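Local coordinates for protein subdomain of Desmoplakin Carboxy-Terminal domain (DPCT) (Homo sapiens, PDB 1LM5) that is a plakin-repeat fragment of desmoplakin that binds intermediate filaments, probably linking them to desmosomes, at residues A13-T17 with E18-K22; I25-G28 with I29-G32; P111-A114 with G115-L119. All coordinates share one frame; numbering follows the deposited sequence.

Contact 1 (A13-T17 with E18-K22); sequences AIFDT and ENLEK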
ATOM      1  N   ALA B  13      -7.741  17.231  -1.737  1.00 12.36           N
ATOM      2  CA  ALA B  13      -7.721  18.664  -1.853  1.00 14.61           C
ATOM      3  C   ALA B  13      -9.077  19.287  -1.622  1.00 15.23           C
ATOM      4  O   ALA B  13     -10.038  18.624  -1.238  1.00 16.57           O
ATOM      5  CB  ALA B  13      -7.193  19.051  -3.224  1.00 16.07           C
ATOM      6  N   ILE B  14      -9.145  20.570  -1.928  1.00 17.97           N
ATOM      7  CA  ILE B  14     -10.329  21.361  -1.703  1.00 19.20           C
ATOM      8  C   ILE B  14     -10.964  21.856  -2.980  1.00 19.95           C
ATOM      9  O   ILE B  14     -10.274  22.157  -3.945  1.00 20.00           O
ATOM     10  CB  ILE B  14      -9.938  22.576  -0.865  1.00 19.35           C
ATOM     11  CG1 ILE B  14      -9.343  22.095   0.458  1.00 18.86           C
ATOM     12  CG2 ILE B  14     -11.129  23.491  -0.668  1.00 19.26           C
ATOM     13  CD1 ILE B  14     -10.342  21.399   1.337  1.00 20.19           C
ATOM     14  N   PHE B  15     -12.286  21.913  -2.998  1.00 19.93           N
ATOM     15  CA  PHE B  15     -12.936  22.469  -4.156  1.00 19.93           C
ATOM     16  C   PHE B  15     -13.517  23.778  -3.652  1.00 19.76           C
ATOM     17  O   PHE B  15     -14.445  23.797  -2.839  1.00 20.64           O
ATOM     18  CB  PHE B  15     -14.046  21.579  -4.701  1.00 19.55           C
ATOM     19  CG  PHE B  15     -14.613  22.090  -5.986  1.00 20.36           C
ATOM     20  CD1 PHE B  15     -13.901  21.942  -7.178  1.00 20.00           C
ATOM     21  CD2 PHE B  15     -15.810  22.811  -5.997  1.00 22.89           C
ATOM     22  CE1 PHE B  15     -14.367  22.513  -8.367  1.00 21.17           C
ATOM     23  CE2 PHE B  15     -16.292  23.389  -7.187  1.00 24.11           C
ATOM     24  CZ  PHE B  15     -15.568  23.240  -8.370  1.00 23.13           C
ATOM     25  N   ASP B  16     -12.925  24.875  -4.099  1.00 20.92           N
ATOM     26  CA  ASP B  16     -13.381  26.200  -3.710  1.00 22.87           C
ATOM     27  C   ASP B  16     -14.647  26.480  -4.516  1.00 24.32           C
ATOM     28  O   ASP B  16     -14.588  26.807  -5.701  1.00 24.24           O
ATOM     29  CB  ASP B  16     -12.280  27.216  -4.019  1.00 23.10           C
ATOM     30  CG  ASP B  16     -12.664  28.633  -3.655  1.00 24.74           C
ATOM     31  OD1 ASP B  16     -11.746  29.467  -3.559  1.00 27.72           O
ATOM     32  OD2 ASP B  16     -13.866  28.924  -3.472  1.00 25.99           O
ATOM     33  N   THR B  17     -15.790  26.319  -3.858  1.00 26.09           N
ATOM     34  CA  THR B  17     -17.093  26.508  -4.480  1.00 29.54           C
ATOM     35  C   THR B  17     -17.279  27.890  -5.079  1.00 29.98           C
ATOM     36  O   THR B  17     -17.779  28.027  -6.196  1.00 31.16           O
ATOM     37  CB  THR B  17     -18.226  26.261  -3.458  1.00 30.34           C
ATOM     38  OG1 THR B  17     -18.164  24.906  -2.996  1.00 32.88           O
ATOM     39  CG2 THR B  17     -19.581  26.504  -4.107  1.00 35.64           C
ATOM     40  N   GLU B  18     -16.883  28.914  -4.336  1.00 30.48           N
ATOM     41  CA  GLU B  18     -17.029  30.281  -4.810  1.00 32.27           C
ATOM     42  C   GLU B  18     -16.284  30.501  -6.117  1.00 30.46           C
ATOM     43  O   GLU B  18     -16.784  31.179  -7.016  1.00 29.79           O
ATOM     44  CB  GLU B  18     -16.523  31.267  -3.755  1.00 36.88           C
ATOM     45  CG  GLU B  18     -16.594  32.727  -4.189  1.00 42.33           C
ATOM     46  CD  GLU B  18     -16.308  33.695  -3.057  1.00 45.22           C
ATOM     47  OE1 GLU B  18     -17.000  33.615  -2.015  1.00 47.41           O
ATOM     48  OE2 GLU B  18     -15.401  34.541  -3.210  1.00 46.88           O
ATOM     49  N   ASN B  19     -15.092  29.925  -6.219  1.00 27.15           N
ATOM     50  CA  ASN B  19     -14.273  30.079  -7.412  1.00 26.32           C
ATOM     51  C   ASN B  19     -14.332  28.882  -8.333  1.00 23.91           C
ATOM     52  O   ASN B  19     -13.601  28.826  -9.323  1.00 25.43           O
ATOM     53  CB  ASN B  19     -12.815  30.353  -7.019  1.00 26.97           C
ATOM     54  CG  ASN B  19     -12.641  31.708  -6.370  1.00 29.00           C
ATOM     55  OD1 ASN B  19     -13.026  32.728  -6.945  1.00 31.63           O
ATOM     56  ND2 ASN B  19     -12.065  31.732  -5.173  1.00 29.14           N
ATOM     57  N   LEU B  20     -15.197  27.926  -8.005  1.00 23.72           N
ATOM     58  CA  LEU B  20     -15.358  26.716  -8.808  1.00 24.57           C
ATOM     59  C   LEU B  20     -14.025  26.149  -9.269  1.00 25.59           C
ATOM     60  O   LEU B  20     -13.805  25.929 -10.460  1.00 24.69           O
ATOM     61  CB  LEU B  20     -16.236  27.007 -10.026  1.00 25.60           C
ATOM     62  CG  LEU B  20     -17.657  27.464  -9.699  1.00 26.38           C
ATOM     63  CD1 LEU B  20     -18.382  27.847 -10.988  1.00 26.85           C
ATOM     64  CD2 LEU B  20     -18.399  26.364  -8.973  1.00 27.62           C
ATOM     65  N   GLU B  21     -13.130  25.896  -8.324  1.00 23.55           N
ATOM     66  CA  GLU B  21     -11.831  25.369  -8.685  1.00 23.00           C
ATOM     67  C   GLU B  21     -11.214  24.569  -7.559  1.00 22.61           C
ATOM     68  O   GLU B  21     -11.455  24.825  -6.378  1.00 21.17           O
ATOM     69  CB  GLU B  21     -10.882  26.509  -9.051  1.00 25.32           C
ATOM     70  CG  GLU B  21     -10.528  27.397  -7.879  1.00 28.41           C
ATOM     71  CD  GLU B  21      -9.558  28.501  -8.257  1.00 31.36           C
ATOM     72  OE1 GLU B  21      -8.761  28.296  -9.200  1.00 34.60           O
ATOM     73  OE2 GLU B  21      -9.580  29.562  -7.603  1.00 29.91           O
ATOM     74  N   LYS B  22     -10.410  23.597  -7.946  1.00 20.69           N
ATOM     75  CA  LYS B  22      -9.730  22.762  -6.990  1.00 21.10           C
ATOM     76  C   LYS B  22      -8.491  23.510  -6.515  1.00 21.01           C
ATOM     77  O   LYS B  22      -7.752  24.069  -7.317  1.00 21.39           O
ATOM     78  CB  LYS B  22      -9.307  21.446  -7.647  1.00 19.89           C
ATOM     79  CG  LYS B  22      -8.382  20.611  -6.785  1.00 18.75           C
ATOM     80  CD  LYS B  22      -8.042  19.275  -7.418  1.00 20.28           C
ATOM     81  CE  LYS B  22      -7.325  19.435  -8.740  1.00 18.75           C
ATOM     82  NZ  LYS B  22      -6.858  18.114  -9.225  1.00 18.33           N
TER
HETATM   83  O   HOH W   1     -15.694  28.973  -1.790  1.00 40.60           O

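Contact 2 (I25-G28 with I29-G32); sequences ITEG and IERG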
ATOM      1  N   ILE B  25      -5.210  22.058   0.148  1.00 16.27           N
ATOM      2  CA  ILE B  25      -5.734  22.303   1.472  1.00 16.37           C
ATOM      3  C   ILE B  25      -5.073  23.580   1.989  1.00 15.91           C
ATOM      4  O   ILE B  25      -5.720  24.444   2.568  1.00 16.56           O
ATOM      5  CB  ILE B  25      -5.409  21.112   2.371  1.00 16.12           C
ATOM      6  CG1 ILE B  25      -6.284  19.930   1.947  1.00 15.67           C
ATOM      7  CG2 ILE B  25      -5.651  21.449   3.833  1.00 15.89           C
ATOM      8  CD1 ILE B  25      -5.775  18.590   2.437  1.00 15.55           C
ATOM      9  N   THR B  26      -3.773  23.686   1.761  1.00 18.99           N
ATOM     10  CA  THR B  26      -3.012  24.856   2.185  1.00 19.46           C
ATOM     11  C   THR B  26      -3.628  26.133   1.617  1.00 21.51           C
ATOM     12  O   THR B  26      -3.833  27.116   2.335  1.00 22.16           O
ATOM     13  CB  THR B  26      -1.551  24.716   1.725  1.00 19.47           C
ATOM     14  OG1 THR B  26      -0.979  23.595   2.397  1.00 19.11           O
ATOM     15  CG2 THR B  26      -0.733  25.963   2.057  1.00 18.19           C
ATOM     16  N   GLU B  27      -3.943  26.115   0.329  1.00 20.84           N
ATOM     17  CA  GLU B  27      -4.530  27.286  -0.294  1.00 22.09           C
ATOM     18  C   GLU B  27      -5.892  27.569   0.339  1.00 21.77           C
ATOM     19  O   GLU B  27      -6.276  28.730   0.522  1.00 21.02           O
ATOM     20  CB  GLU B  27      -4.661  27.069  -1.803  1.00 22.99           C
ATOM     21  CG  GLU B  27      -5.224  28.281  -2.541  1.00 25.88           C
ATOM     22  CD  GLU B  27      -4.377  29.529  -2.350  1.00 29.87           C
ATOM     23  OE1 GLU B  27      -4.888  30.631  -2.618  1.00 31.90           O
ATOM     24  OE2 GLU B  27      -3.203  29.414  -1.941  1.00 31.08           O
ATOM     25  N   GLY B  28      -6.614  26.505   0.696  1.00 21.47           N
ATOM     26  CA  GLY B  28      -7.916  26.680   1.314  1.00 20.00           C
ATOM     27  C   GLY B  28      -7.744  27.431   2.621  1.00 22.30           C
ATOM     28  O   GLY B  28      -8.519  28.329   2.955  1.00 21.50           O
ATOM     29  N   ILE B  29      -6.716  27.052   3.370  1.00 21.95           N
ATOM     30  CA  ILE B  29      -6.428  27.726   4.624  1.00 21.85           C
ATOM     31  C   ILE B  29      -6.117  29.189   4.311  1.00 24.57           C
ATOM     32  O   ILE B  29      -6.715  30.099   4.879  1.00 24.10           O
ATOM     33  CB  ILE B  29      -5.205  27.110   5.320  1.00 20.78           C
ATOM     34  CG1 ILE B  29      -5.488  25.646   5.663  1.00 17.68           C
ATOM     35  CG2 ILE B  29      -4.876  27.893   6.601  1.00 19.36           C
ATOM     36  CD1 ILE B  29      -4.306  24.964   6.309  1.00 15.92           C
ATOM     37  N   GLU B  30      -5.180  29.397   3.395  1.00 25.36           N
ATOM     38  CA  GLU B  30      -4.769  30.740   2.996  1.00 28.46           C
ATOM     39  C   GLU B  30      -5.959  31.635   2.647  1.00 28.91           C
ATOM     40  O   GLU B  30      -6.046  32.775   3.100  1.00 28.73           O
ATOM     41  CB  GLU B  30      -3.830  30.656   1.792  1.00 31.60           C
ATOM     42  CG  GLU B  30      -3.345  32.003   1.301  1.00 34.33           C
ATOM     43  CD  GLU B  30      -2.407  32.658   2.291  1.00 37.24           C
ATOM     44  OE1 GLU B  30      -2.199  33.888   2.195  1.00 41.12           O
ATOM     45  OE2 GLU B  30      -1.870  31.935   3.160  1.00 38.79           O
ATOM     46  N   ARG B  31      -6.878  31.114   1.840  1.00 28.75           N
ATOM     47  CA  ARG B  31      -8.039  31.889   1.420  1.00 27.75           C
ATOM     48  C   ARG B  31      -9.080  31.983   2.529  1.00 26.92           C
ATOM     49  O   ARG B  31     -10.141  32.577   2.354  1.00 26.49           O
ATOM     50  CB  ARG B  31      -8.630  31.274   0.144  1.00 28.63           C
ATOM     51  CG  ARG B  31      -7.538  30.757  -0.772  1.00 29.01           C
ATOM     52  CD  ARG B  31      -7.641  31.182  -2.215  1.00 31.59           C
ATOM     53  NE  ARG B  31      -8.627  30.425  -2.973  1.00 30.88           N
ATOM     54  CZ  ARG B  31      -8.491  30.106  -4.259  1.00 31.64           C
ATOM     55  NH1 ARG B  31      -7.405  30.466  -4.933  1.00 30.26           N
ATOM     56  NH2 ARG B  31      -9.457  29.451  -4.885  1.00 29.20           N
ATOM     57  N   GLY B  32      -8.759  31.398   3.675  1.00 26.43           N
ATOM     58  CA  GLY B  32      -9.661  31.444   4.805  1.00 27.58           C
ATOM     59  C   GLY B  32     -10.955  30.673   4.642  1.00 27.18           C
ATOM     60  O   GLY B  32     -11.929  30.976   5.327  1.00 28.76           O
TER

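Contact 3 (P111-A114 with G115-L119); sequences PYEA and GQRFL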
ATOM      1  N   PRO B 111       0.456  12.092  21.785  1.00 31.05           N
ATOM      2  CA  PRO B 111      -0.747  12.348  22.581  1.00 30.35           C
ATOM      3  C   PRO B 111      -1.888  11.485  22.037  1.00 30.61           C
ATOM      4  O   PRO B 111      -1.986  11.270  20.828  1.00 28.72           O
ATOM      5  CB  PRO B 111      -0.989  13.838  22.361  1.00 31.14           C
ATOM      6  CG  PRO B 111       0.397  14.374  22.210  1.00 31.94           C
ATOM      7  CD  PRO B 111       1.046  13.354  21.304  1.00 30.97           C
ATOM      8  N   TYR B 112      -2.735  10.988  22.931  1.00 29.35           N
ATOM      9  CA  TYR B 112      -3.854  10.138  22.537  1.00 29.87           C
ATOM     10  C   TYR B 112      -4.673  10.704  21.381  1.00 29.59           C
ATOM     11  O   TYR B 112      -5.022   9.981  20.448  1.00 28.83           O
ATOM     12  CB  TYR B 112      -4.791   9.916  23.721  1.00 32.59           C
ATOM     13  CG  TYR B 112      -5.981   9.048  23.377  1.00 34.05           C
ATOM     14  CD1 TYR B 112      -5.841   7.674  23.224  1.00 35.09           C
ATOM     15  CD2 TYR B 112      -7.239   9.610  23.166  1.00 35.75           C
ATOM     16  CE1 TYR B 112      -6.921   6.877  22.868  1.00 36.72           C
ATOM     17  CE2 TYR B 112      -8.330   8.820  22.806  1.00 37.60           C
ATOM     18  CZ  TYR B 112      -8.160   7.456  22.660  1.00 36.71           C
ATOM     19  OH  TYR B 112      -9.230   6.666  22.307  1.00 41.18           O
ATOM     20  N   GLU B 113      -5.002  11.988  21.465  1.00 28.61           N
ATOM     21  CA  GLU B 113      -5.800  12.641  20.431  1.00 29.74           C
ATOM     22  C   GLU B 113      -5.177  12.553  19.045  1.00 26.09           C
ATOM     23  O   GLU B 113      -5.844  12.158  18.085  1.00 23.76           O
ATOM     24  CB  GLU B 113      -6.033  14.101  20.790  1.00 32.72           C
ATOM     25  CG  GLU B 113      -7.421  14.388  21.313  1.00 39.96           C
ATOM     26  CD  GLU B 113      -7.616  15.862  21.599  1.00 44.66           C
ATOM     27  OE1 GLU B 113      -7.268  16.685  20.718  1.00 45.75           O
ATOM     28  OE2 GLU B 113      -8.115  16.196  22.699  1.00 47.60           O
ATOM     29  N   ALA B 114      -3.905  12.929  18.946  1.00 23.88           N
ATOM     30  CA  ALA B 114      -3.184  12.886  17.677  1.00 22.85           C
ATOM     31  C   ALA B 114      -3.120  11.445  17.175  1.00 22.84           C
ATOM     32  O   ALA B 114      -3.424  11.163  16.014  1.00 20.91           O
ATOM     33  CB  ALA B 114      -1.775  13.429  17.859  1.00 22.86           C
ATOM     34  N   GLY B 115      -2.722  10.541  18.067  1.00 20.83           N
ATOM     35  CA  GLY B 115      -2.622   9.140  17.710  1.00 22.27           C
ATOM     36  C   GLY B 115      -3.937   8.612  17.182  1.00 22.83           C
ATOM     37  O   GLY B 115      -3.973   7.923  16.160  1.00 21.63           O
ATOM     38  N   GLN B 116      -5.022   8.946  17.874  1.00 22.80           N
ATOM     39  CA  GLN B 116      -6.346   8.494  17.475  1.00 24.34           C
ATOM     40  C   GLN B 116      -6.750   9.033  16.117  1.00 21.70           C
ATOM     41  O   GLN B 116      -7.358   8.324  15.322  1.00 20.23           O
ATOM     42  CB  GLN B 116      -7.389   8.901  18.511  1.00 26.28           C
ATOM     43  CG  GLN B 116      -7.647   7.826  19.529  1.00 33.78           C
ATOM     44  CD  GLN B 116      -8.061   6.518  18.883  1.00 32.06           C
ATOM     45  OE1 GLN B 116      -9.123   6.418  18.257  1.00 36.14           O
ATOM     46  NE2 GLN B 116      -7.227   5.510  19.032  1.00 33.11           N
ATOM     47  N   ARG B 117      -6.424  10.291  15.864  1.00 21.52           N
ATOM     48  CA  ARG B 117      -6.748  10.899  14.581  1.00 20.61           C
ATOM     49  C   ARG B 117      -6.052  10.092  13.501  1.00 18.65           C
ATOM     50  O   ARG B 117      -6.650   9.706  12.502  1.00 16.96           O
ATOM     51  CB  ARG B 117      -6.214  12.329  14.487  1.00 21.84           C
ATOM     52  CG  ARG B 117      -6.960  13.378  15.251  1.00 25.75           C
ATOM     53  CD  ARG B 117      -6.744  14.734  14.584  1.00 21.24           C
ATOM     54  NE  ARG B 117      -5.345  15.149  14.560  1.00 20.67           N
ATOM     55  CZ  ARG B 117      -4.683  15.617  15.615  1.00 25.35           C
ATOM     56  NH1 ARG B 117      -5.294  15.732  16.788  1.00 24.64           N
ATOM     57  NH2 ARG B 117      -3.412  15.974  15.500  1.00 26.47           N
ATOM     58  N   PHE B 118      -4.764   9.852  13.717  1.00 17.61           N
ATOM     59  CA  PHE B 118      -3.953   9.150  12.742  1.00 18.19           C
ATOM     60  C   PHE B 118      -4.465   7.742  12.469  1.00 17.20           C
ATOM     61  O   PHE B 118      -4.595   7.331  11.318  1.00 16.46           O
ATOM     62  CB  PHE B 118      -2.503   9.130  13.223  1.00 17.97           C
ATOM     63  CG  PHE B 118      -1.932  10.497  13.496  1.00 17.62           C
ATOM     64  CD1 PHE B 118      -0.795  10.635  14.288  1.00 18.60           C
ATOM     65  CD2 PHE B 118      -2.512  11.646  12.949  1.00 17.75           C
ATOM     66  CE1 PHE B 118      -0.239  11.890  14.530  1.00 17.11           C
ATOM     67  CE2 PHE B 118      -1.967  12.905  13.187  1.00 18.51           C
ATOM     68  CZ  PHE B 118      -0.818  13.023  13.988  1.00 17.93           C
ATOM     69  N   LEU B 119      -4.758   7.004  13.529  1.00 16.48           N
ATOM     70  CA  LEU B 119      -5.282   5.658  13.359  1.00 16.06           C
ATOM     71  C   LEU B 119      -6.572   5.679  12.553  1.00 16.68           C
ATOM     72  O   LEU B 119      -6.791   4.841  11.675  1.00 17.08           O
ATOM     73  CB  LEU B 119      -5.542   5.022  14.723  1.00 17.62           C
ATOM     74  CG  LEU B 119      -4.290   4.831  15.567  1.00 19.75           C
ATOM     75  CD1 LEU B 119      -4.684   4.339  16.965  1.00 21.97           C
ATOM     76  CD2 LEU B 119      -3.384   3.835  14.889  1.00 18.96           C
TER

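Contact 1 (A13-T17 with E18-K22)
Asp16 meets Asn19 and Glu21 in the turn of a beta hairpin, where strand 11-16 folds back into strand 21-23 at the edge of a mixed sheet. Asp16 N donates to Glu21 O at 2.7 Å, and Glu21 N returns a bond to Asp16 O at 3.1 Å, as an antiparallel hydrogen-bonded pair. Leu20 and Glu21 both lie opposite Asp16, a G1 beta bulge. Leu20 takes its positive phi, 42°. The Asp16 carboxylate holds the turn: CG is anti to the backbone N (chi1 180°), which brings it to the N-H groups there. Asn19 ND2 donates to Asp16 OD1 at 2.8 Å, and Asn19 N to Asp16 OD2 at 3.2 Å, both from above the carboxylate plane. A water bridges Asp16 OD2 and Glu18 N. Asp16 OD1 and Glu21 OE2 lie 4.6 Å apart, but both form salt bridges to Arg31, which would probably ease their repulsion. On the face carrying Phe15 and Lys22, the Phe15 ring lies along the returning backbone. Glu21 N sits over one face, 3.6 Å from Phe15 CE1, and Leu20 CD2 touches Phe15 CE2 at 4.1 Å. Lys22 NZ is salt-bridged to Glu187 and hydrogen-bonded to Pro55 O.

Contact 2 (I25-G28 with I29-G32)
A Schellman motif closes helix 25-30, and Glu27 and Arg31 meet across this last turn. Two regular backbone bonds join the halves: Ile29 N to Ile25 O at 2.9 Å, and Glu30 N to Thr26 O, also at 2.9 Å. A third runs from Arg31 N to Glu27 O, although the place of that oxygen is less sure. Gly32 leaves helical geometry with a positive phi of 68°. Its N turns back to Ile29 O at 2.7 Å. Gly28 is also bonded through its backbone to Val34, which keeps the departing chain against the last turn. The Glu27 side chain bends at chi2 (59°), which turns it across Arg31. The carboxylate and guanidinium planes are nearly perpendicular, and Glu27 CG lies over one face of the guanidinium. The salt bridge from Arg31 NH1 to Glu27 OE1 is weak, and the position of OE1 is uncertain. Arg31 NH2 has stronger partners in Asp16 and Glu21. Ile25 packs on Leu42 and Leu43 of helix 36-47, and Thr26 OG1 is hydrogen-bonded to the carbonyl of Val71. On the flank shared with Ile25, Ile29 CG1 lies beside its own backbone N and rests 3.3 Å from Ile25 O.

Contact 3 (P111-A114 with G115-L119)
Gly115 N bonds to Pro111 O at 2.9 Å and opens the first turn of helix 112-124, with Pro111 at the N-cap. The N-H...O angle is 176°, so this bond is almost straight. Gln116 follows, and its N bonds to Tyr112 O. Its side chain runs beside Tyr112 and points the same way. Gln116 CG sits over one face of the phenol ring, 3.6 Å from the centroid, in a CH-pi contact displaced toward the hydroxyl end. Gln116 CG is 3.2 Å from Tyr112 CZ. The amide beyond CG lies 18° from the ring plane. Tyr112 CG is anti to its backbone N (chi1 180°), which turns the ring outward from the helix axis, alongside the Gln116 chain. Arg117 N bonds to Glu113 O at 3.0 Å. The Arg117 chain then bends at chi3, and Ala114 CA lies over one face of its guanidinium, 3.5 Å above the plane and toward its rim. Glu113 OE1 is 4.5 Å from Arg117 NH1, beyond a salt bridge. Phe118 N donates to Ala114 O at 3.0 Å, and the same oxygen lies over one face of the Phe118 ring. Ala114 CB touches Phe118 CE1 at 4.0 Å. The helix packs against three others: Phe118 on Pro82, Ala83 and Ala86 of helix 74-88, Leu119 on Ala101 and Ala102 of helix 101-106, and Arg117 forms a salt bridge to Glu44 of helix 36-47.

How the contacts relate
Contacts 1 and 2 follow each other in the chain and touch, with centres about 11 Å apart. Arg31 joins them: its NH2 lies 2.6 Å from Asp16 OD1 and 2.7 Å from Glu21 OE2. One guanidinium nitrogen thus ties the hairpin turn to the end of the next helix. Ile14 CG1 adds packing on Ile25 CA at 3.8 Å. Contact 3 is separate. Its centre is about 29 Å from that of contact 1, on the opposite side of the chain's centre, and about 24 Å from that of contact 2. Helix 36-47 links contacts 2 and 3: Ile25 and Ile29 of contact 2 pack on it, and so do Arg117 and Phe118 of contact 3.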